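Long-range contact in kelch-like protein 7 (PDB 3II7), which acts as the substrate-specific adapter of a BTB-CUL3-RBX1 E3 ubiquitin ligase and was crystallised as its Kelch-repeat domain alone: residues L151-G156 / C171-P176. Numbering follows the deposited sequence.
With EDO (1,2-ethanediol), chain S.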
loop_
_atom_site.group_PDB
_atom_site.type_symbol
_atom_site.label_atom_id
_atom_site.label_comp_id
_atom_site.label_asym_id
_atom_site.label_seq_id
_atom_site.Cartn_x
_atom_site.Cartn_y
_atom_site.Cartn_z
ATOM N N LEU A 151 -11.774 8.202 7.167
ATOM C CA LEU A 151 -11.990 6.811 7.576
ATOM C C LEU A 151 -10.872 5.964 7.011
ATOM O O LEU A 151 -10.253 6.317 6.004
ATOM C CB LEU A 151 -13.344 6.300 7.066
ATOM C CG LEU A 151 -14.590 7.078 7.528
ATOM C CD1 LEU A 151 -15.924 6.419 7.096
ATOM C CD2 LEU A 151 -14.563 7.255 9.035
ATOM N N ILE A 152 -10.619 4.846 7.661
ATOM C CA ILE A 152 -9.531 3.964 7.294
ATOM C C ILE A 152 -10.116 2.632 6.876
ATOM O O ILE A 152 -10.729 1.933 7.681
ATOM C CB ILE A 152 -8.588 3.786 8.466
ATOM C CG1 ILE A 152 -7.989 5.162 8.833
ATOM C CG2 ILE A 152 -7.461 2.736 8.153
ATOM C CD1 ILE A 152 -7.026 5.140 9.912
ATOM N N TYR A 153 -9.897 2.282 5.617
ATOM C CA TYR A 153 -10.471 1.080 5.011
ATOM C C TYR A 153 -9.403 0.025 4.848
ATOM O O TYR A 153 -8.283 0.307 4.383
ATOM C CB TYR A 153 -11.047 1.375 3.646
ATOM C CG TYR A 153 -12.226 2.289 3.656
ATOM C CD1 TYR A 153 -13.528 1.800 3.586
ATOM C CD2 TYR A 153 -12.057 3.654 3.771
ATOM C CE1 TYR A 153 -14.615 2.653 3.627
ATOM C CE2 TYR A 153 -13.155 4.523 3.801
ATOM C CZ TYR A 153 -14.440 4.003 3.727
ATOM O OH TYR A 153 -15.531 4.839 3.752
ATOM N N VAL A 154 -9.750 -1.197 5.212
ATOM C CA VAL A 154 -8.922 -2.356 4.964
ATOM C C VAL A 154 -9.704 -3.354 4.094
ATOM O O VAL A 154 -10.885 -3.522 4.298
ATOM C CB VAL A 154 -8.581 -3.037 6.286
ATOM C CG1 VAL A 154 -7.954 -4.360 6.035
ATOM C CG2 VAL A 154 -7.658 -2.160 7.124
ATOM N N CYS A 155 -9.034 -4.017 3.153
ATOM C CA CYS A 155 -9.627 -5.116 2.444
ATOM C C CYS A 155 -8.623 -6.134 1.976
ATOM O O CYS A 155 -7.436 -5.833 1.641
ATOM C CB CYS A 155 -10.487 -4.701 1.290
ATOM S SG CYS A 155 -9.601 -3.899 0.019
ATOM N N GLY A 156 -9.122 -7.330 1.925
ATOM C CA GLY A 156 -8.387 -8.493 1.465
ATOM C C GLY A 156 -7.247 -8.874 2.389
ATOM O O GLY A 156 -7.333 -8.715 3.610
ATOM N N CYS A 171 -13.894 -6.738 3.772
ATOM C CA CYS A 171 -13.554 -5.324 3.863
ATOM C C CYS A 171 -14.126 -4.790 5.158
ATOM O O CYS A 171 -15.242 -5.133 5.522
ATOM C CB CYS A 171 -14.167 -4.590 2.657
ATOM S SG CYS A 171 -13.995 -2.781 2.652
ATOM N N GLU A 172 -13.348 -3.967 5.866
ATOM C CA GLU A 172 -13.855 -3.311 7.056
ATOM C C GLU A 172 -13.308 -1.904 7.141
ATOM O O GLU A 172 -12.298 -1.581 6.483
ATOM C CB GLU A 172 -13.548 -4.129 8.310
ATOM C CG GLU A 172 -12.112 -4.556 8.480
ATOM C CD GLU A 172 -11.907 -5.414 9.718
ATOM O OE1 GLU A 172 -12.129 -4.893 10.826
ATOM O OE2 GLU A 172 -11.543 -6.611 9.567
ATOM N N VAL A 173 -13.997 -1.064 7.917
ATOM C CA VAL A 173 -13.633 0.376 8.012
ATOM C C VAL A 173 -13.555 0.813 9.466
ATOM O O VAL A 173 -14.375 0.412 10.298
ATOM C CB VAL A 173 -14.576 1.256 7.216
ATOM C CG1 VAL A 173 -16.036 1.176 7.731
ATOM C CG2 VAL A 173 -14.092 2.717 7.186
ATOM N N TYR A 174 -12.513 1.584 9.791
ATOM C CA TYR A 174 -12.297 2.109 11.105
ATOM C C TYR A 174 -12.545 3.616 11.076
ATOM O O TYR A 174 -12.029 4.312 10.210
ATOM C CB TYR A 174 -10.861 1.893 11.517
ATOM C CG TYR A 174 -10.460 2.489 12.852
ATOM C CD1 TYR A 174 -10.799 1.844 14.052
ATOM C CD2 TYR A 174 -9.750 3.689 12.932
ATOM C CE1 TYR A 174 -10.406 2.337 15.276
ATOM C CE2 TYR A 174 -9.352 4.198 14.179
ATOM C CZ TYR A 174 -9.705 3.521 15.343
ATOM O OH TYR A 174 -9.322 3.987 16.601
ATOM N N ASP A 175 -13.343 4.112 12.015
ATOM C CA ASP A 175 -13.595 5.518 12.137
ATOM C C ASP A 175 -12.845 6.026 13.365
ATOM O O ASP A 175 -13.185 5.666 14.491
ATOM C CB ASP A 175 -15.085 5.787 12.303
ATOM C CG ASP A 175 -15.409 7.271 12.336
ATOM O OD1 ASP A 175 -14.499 8.110 12.460
ATOM O OD2 ASP A 175 -16.598 7.601 12.218
ATOM N N PRO A 176 -11.813 6.857 13.165
ATOM C CA PRO A 176 -11.073 7.339 14.341
ATOM C C PRO A 176 -11.940 8.100 15.362
ATOM O O PRO A 176 -11.584 8.168 16.533
ATOM C CB PRO A 176 -10.018 8.255 13.728
ATOM C CG PRO A 176 -9.806 7.717 12.377
ATOM C CD PRO A 176 -11.167 7.286 11.908
HETATM C C1 EDO S . -13.068 11.648 11.703
HETATM O O1 EDO S . -13.861 12.790 12.031
HETATM C C2 EDO S . -13.828 10.779 10.712
HETATM O O2 EDO S . -15.086 10.429 11.265
#
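Val-173 sets one methyl, CG2, squarely over a face of the Tyr-153 ring, 3.6 Å from the centroid and only 11° off the ring normal, a CH-pi contact between side chains that run side by side from a non-hydrogen-bonded antiparallel pair. With CG2 anti to the valine's N, this methyl rather than CG1 sits above the ring, while CG1 is turned away from strand 151-155. The same methyl has Leu-151 CB at its flank, 3.7 Å away. Were Tyr-153 replaced by an alanine, Val-173 CG2 would probably lose the flat surface it rests on, with a gap opened beside Leu-184 and Ile-223, which the tyrosine side chain also touches. Further along this face, Cys-155 and Cys-171 meet through their CB atoms, 3.9 Å apart. Both strands belong to Kelch repeat 4 and form the middle of a four-stranded antiparallel propeller blade, between strand 144-148, contributed by the end of repeat 3, and strand 180-184. Two pairs of backbone hydrogen bonds join them, Ile-152 with Tyr-174 and Val-154 with Glu-172; the Val-154 N to Glu-172 O bond is almost straight, at 178°. On the face carrying these four side chains, Ile-152 CB packs 4.2 Å from Tyr-174 CB, and both residues press on Tyr-105 of strand 103-107 in the preceding blade. The buried Glu-172 carboxylate reaches past the strand pair to a salt bridge with Arg-140 and to the backbone N-H groups of Leu-137 and Thr-138, which would help to stabilise its charge. At the other end, Leu-151 crosses Asp-175 obliquely, bringing CD2 to 3.4 Å from the carboxylate carbon CG, while Asp-175 OD1 accepts hydrogen bonds from Ala-177 N and, at 2.7 Å, from O2 of an ethanediol probably from the crystallisation liquor.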